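Local atomic coordinates of Two-component system sensor histidine kinase (Bacteroides thetaiotaomicron, PDB entry 3VA6), a protein that probably acts as a membrane-bound hybrid sensor histidine kinase, this piece being its extracellular sensor part of beta-propellers and a beta-sandwich. Residues Trp420-Phe425 against Phe473-Ile478. Residues are numbered along the deposited sequence; the frame is centred on the assembly and turned at random.
Sequences WTYYIF and FINQII
Tyr422 and Tyr423 of strand 421-425 lie opposite Asn475 and Gln476 of strand 474-478. The two strands run nearly parallel, with 6° between their directions and 5.5 Å between axes at closest approach. No hydrogen bond joins them. Each is the edge strand of a different sheet, so two neighbouring propeller blades meet here by side chains packing on each other and on the facing backbone. The Tyr423 ring lies over the backbone of Gln476, whose CA sits 4.0 Å from the ring centroid in a CH-pi contact. With CG anti to the carbonyl carbon (chi1 -71°), the Gln476 chain starts out under the tyrosine, and CG lies over one ring face. Beyond it, Tyr423 OH meets Ile478 CD1 at 3.6 Å. His377 stacks on the same tyrosine and ties it to strand 375-380. Asn475 OD1 approaches the Tyr422 ring at its edge, with amide and ring planes 82° apart. Phe425 CE1 packs on Ile477 CG1 at 3.8 Å, and Trp433 stacks with Phe425. Replacing Tyr423 with alanine would probably open a gap above Gln476 and leave Ile478 CD1 without its aromatic neighbour. Ser435 OG hydrogen-bonds Asn475 O, adding a polar tie between the blades. Between the segments themselves, the fit depends on shape rather than strand pairing.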
ATOM      1  N   TRP A 420      15.364  32.026   7.927  1.00 79.61           N
ATOM      2  CA  TRP A 420      14.202  31.529   7.199  1.00 77.26           C
ATOM      3  C   TRP A 420      14.466  31.474   5.718  1.00 75.94           C
ATOM      4  O   TRP A 420      14.175  32.415   4.964  1.00 77.29           O
ATOM      5  CB  TRP A 420      12.990  32.397   7.514  1.00 79.03           C
ATOM      6  CG  TRP A 420      12.584  32.345   8.972  1.00 80.51           C
ATOM      7  CD1 TRP A 420      12.907  31.370   9.916  1.00 79.82           C
ATOM      8  CD2 TRP A 420      11.747  33.303   9.695  1.00 83.47           C
ATOM      9  NE1 TRP A 420      12.352  31.661  11.134  1.00 82.14           N
ATOM     10  CE2 TRP A 420      11.646  32.805  11.074  1.00 84.37           C
ATOM     11  CE3 TRP A 420      11.105  34.486   9.359  1.00 85.81           C
ATOM     12  CZ2 TRP A 420      10.919  33.476  12.049  1.00 87.46           C
ATOM     13  CZ3 TRP A 420      10.382  35.163  10.353  1.00 88.90           C
ATOM     14  CH2 TRP A 420      10.290  34.666  11.664  1.00 89.68           C
ATOM     15  N   THR A 421      15.036  30.356   5.284  1.00 73.68           N
ATOM     16  CA  THR A 421      15.444  30.195   3.903  1.00 72.74           C
ATOM     17  C   THR A 421      14.416  29.378   3.166  1.00 70.56           C
ATOM     18  O   THR A 421      14.067  28.285   3.580  1.00 68.88           O
ATOM     19  CB  THR A 421      16.832  29.545   3.796  1.00 72.31           C
ATOM     20  OG1 THR A 421      17.805  30.496   4.230  1.00 74.99           O
ATOM     21  CG2 THR A 421      17.127  29.155   2.378  1.00 71.30           C
ATOM     22  N   TYR A 422      13.991  29.922   2.032  1.00 71.06           N
ATOM     23  CA  TYR A 422      12.893  29.382   1.251  1.00 69.80           C
ATOM     24  C   TYR A 422      13.363  28.685  -0.002  1.00 68.81           C
ATOM     25  O   TYR A 422      12.746  27.737  -0.450  1.00 67.42           O
ATOM     26  CB  TYR A 422      11.912  30.503   0.901  1.00 71.69           C
ATOM     27  CG  TYR A 422      10.881  30.721   1.985  1.00 72.20           C
ATOM     28  CD1 TYR A 422      11.255  31.118   3.266  1.00 73.25           C
ATOM     29  CD2 TYR A 422       9.532  30.485   1.746  1.00 71.98           C
ATOM     30  CE1 TYR A 422      10.304  31.286   4.266  1.00 74.09           C
ATOM     31  CE2 TYR A 422       8.587  30.662   2.733  1.00 72.77           C
ATOM     32  CZ  TYR A 422       8.969  31.060   3.984  1.00 73.81           C
ATOM     33  OH  TYR A 422       8.017  31.210   4.952  1.00 74.95           O
ATOM     34  N   TYR A 423      14.462  29.142  -0.571  1.00 69.91           N
ATOM     35  CA  TYR A 423      14.916  28.601  -1.839  1.00 69.60           C
ATOM     36  C   TYR A 423      16.407  28.866  -2.043  1.00 70.77           C
ATOM     37  O   TYR A 423      16.940  29.850  -1.530  1.00 72.59           O
ATOM     38  CB  TYR A 423      14.091  29.215  -2.975  1.00 70.93           C
ATOM     39  CG  TYR A 423      13.772  28.274  -4.120  1.00 70.17           C
ATOM     40  CD1 TYR A 423      12.695  27.392  -4.047  1.00 68.75           C
ATOM     41  CD2 TYR A 423      14.525  28.297  -5.289  1.00 71.41           C
ATOM     42  CE1 TYR A 423      12.378  26.547  -5.099  1.00 68.60           C
ATOM     43  CE2 TYR A 423      14.219  27.457  -6.350  1.00 71.24           C
ATOM     44  CZ  TYR A 423      13.135  26.585  -6.252  1.00 69.85           C
ATOM     45  OH  TYR A 423      12.853  25.740  -7.306  1.00 70.17           O
ATOM     46  N   ILE A 424      17.036  27.983  -2.810  1.00 70.13           N
ATOM     47  CA  ILE A 424      18.457  27.998  -3.004  1.00 71.23           C
ATOM     48  C   ILE A 424      18.839  27.405  -4.362  1.00 71.58           C
ATOM     49  O   ILE A 424      18.249  26.410  -4.787  1.00 70.15           O
ATOM     50  CB  ILE A 424      19.140  27.168  -1.901  1.00 70.05           C
ATOM     51  CG1 ILE A 424      20.670  27.241  -2.027  1.00 71.66           C
ATOM     52  CG2 ILE A 424      18.671  25.728  -1.965  1.00 67.87           C
ATOM     53  CD1 ILE A 424      21.407  26.433  -0.979  1.00 71.03           C
ATOM     54  N   PHE A 425      19.827  28.028  -5.028  1.00 73.93           N
ATOM     55  CA  PHE A 425      20.516  27.425  -6.185  1.00 74.80           C
ATOM     56  C   PHE A 425      21.886  28.033  -6.425  1.00 77.48           C
ATOM     57  O   PHE A 425      22.172  29.113  -5.935  1.00 79.14           O
ATOM     58  CB  PHE A 425      19.678  27.549  -7.466  1.00 75.69           C
ATOM     59  CG  PHE A 425      19.653  28.938  -8.053  1.00 78.67           C
ATOM     60  CD1 PHE A 425      18.643  29.833  -7.722  1.00 78.97           C
ATOM     61  CD2 PHE A 425      20.631  29.344  -8.944  1.00 81.60           C
ATOM     62  CE1 PHE A 425      18.623  31.113  -8.260  1.00 82.22           C
ATOM     63  CE2 PHE A 425      20.615  30.622  -9.487  1.00 84.88           C
ATOM     64  CZ  PHE A 425      19.614  31.508  -9.145  1.00 85.23           C
ATOM     65  N   PHE A 473       9.888  39.223   1.042  1.00 94.35           N
ATOM     66  CA  PHE A 473       9.183  38.029   1.444  1.00 90.60           C
ATOM     67  C   PHE A 473       9.087  37.176   0.167  1.00 88.12           C
ATOM     68  O   PHE A 473       8.061  37.140  -0.520  1.00 88.48           O
ATOM     69  CB  PHE A 473       7.805  38.454   1.995  1.00 92.35           C
ATOM     70  CG  PHE A 473       7.641  39.961   2.155  1.00 97.40           C
ATOM     71  CD1 PHE A 473       7.848  40.573   3.393  1.00 99.73           C
ATOM     72  CD2 PHE A 473       7.270  40.781   1.063  1.00100.36           C
ATOM     73  CE1 PHE A 473       7.686  41.963   3.547  1.00104.90           C
ATOM     74  CE2 PHE A 473       7.109  42.167   1.219  1.00105.52           C
ATOM     75  CZ  PHE A 473       7.322  42.759   2.461  1.00107.81           C
ATOM     76  N   ILE A 474      10.183  36.503  -0.165  1.00 86.04           N
ATOM     77  CA  ILE A 474      10.301  35.906  -1.493  1.00 84.77           C
ATOM     78  C   ILE A 474      10.476  34.377  -1.439  1.00 80.69           C
ATOM     79  O   ILE A 474      11.421  33.846  -0.804  1.00 79.10           O
ATOM     80  CB  ILE A 474      11.406  36.602  -2.340  1.00 87.11           C
ATOM     81  CG1 ILE A 474      12.812  36.359  -1.772  1.00 86.29           C
ATOM     82  CG2 ILE A 474      11.123  38.105  -2.431  1.00 91.73           C
ATOM     83  CD1 ILE A 474      13.183  37.308  -0.663  1.00 88.81           C
ATOM     84  N   ASN A 475       9.555  33.674  -2.109  1.00 79.45           N
ATOM     85  CA  ASN A 475       9.601  32.219  -2.124  1.00 76.18           C
ATOM     86  C   ASN A 475      10.668  31.745  -3.106  1.00 75.56           C
ATOM     87  O   ASN A 475      11.843  31.838  -2.804  1.00 75.48           O
ATOM     88  CB  ASN A 475       8.234  31.576  -2.389  1.00 75.48           C
ATOM     89  CG  ASN A 475       8.260  30.062  -2.176  1.00 72.55           C
ATOM     90  OD1 ASN A 475       9.341  29.434  -2.007  1.00 70.97           O
ATOM     91  ND2 ASN A 475       7.081  29.454  -2.222  1.00 72.20           N
ATOM     92  N   GLN A 476      10.274  31.266  -4.276  1.00 75.55           N
ATOM     93  CA  GLN A 476      11.239  30.766  -5.240  1.00 75.32           C
ATOM     94  C   GLN A 476      12.087  31.883  -5.868  1.00 78.18           C
ATOM     95  O   GLN A 476      11.621  33.017  -6.030  1.00 80.86           O
ATOM     96  CB  GLN A 476      10.491  29.966  -6.319  1.00 75.15           C
ATOM     97  CG  GLN A 476       9.934  28.622  -5.802  1.00 72.51           C
ATOM     98  CD  GLN A 476       8.448  28.383  -6.087  1.00 73.08           C
ATOM     99  OE1 GLN A 476       7.661  29.319  -6.092  1.00 74.93           O
ATOM    100  NE2 GLN A 476       8.069  27.130  -6.309  1.00 71.87           N
ATOM    101  N   ILE A 477      13.340  31.554  -6.192  1.00 77.96           N
ATOM    102  CA  ILE A 477      14.172  32.354  -7.115  1.00 80.97           C
ATOM    103  C   ILE A 477      14.752  31.390  -8.146  1.00 80.47           C
ATOM    104  O   ILE A 477      15.361  30.387  -7.778  1.00 78.17           O
ATOM    105  CB  ILE A 477      15.306  33.155  -6.416  1.00 82.37           C
ATOM    106  CG1 ILE A 477      16.191  32.246  -5.552  1.00 79.76           C
ATOM    107  CG2 ILE A 477      14.718  34.265  -5.559  1.00 83.94           C
ATOM    108  CD1 ILE A 477      17.291  32.954  -4.791  1.00 81.35           C
ATOM    109  N   ILE A 478      14.543  31.693  -9.428  1.00 83.01           N
ATOM    110  CA  ILE A 478      14.779  30.745 -10.525  1.00 83.02           C
ATOM    111  C   ILE A 478      15.578  31.385 -11.661  1.00 86.75           C
ATOM    112  O   ILE A 478      15.295  32.519 -12.063  1.00 89.93           O
ATOM    113  CB  ILE A 478      13.443  30.237 -11.116  1.00 82.87           C
ATOM    114  CG1 ILE A 478      12.605  29.521 -10.051  1.00 79.59           C
ATOM    115  CG2 ILE A 478      13.702  29.298 -12.295  1.00 83.59           C
ATOM    116  CD1 ILE A 478      12.764  28.012 -10.066  1.00 77.22           C
TER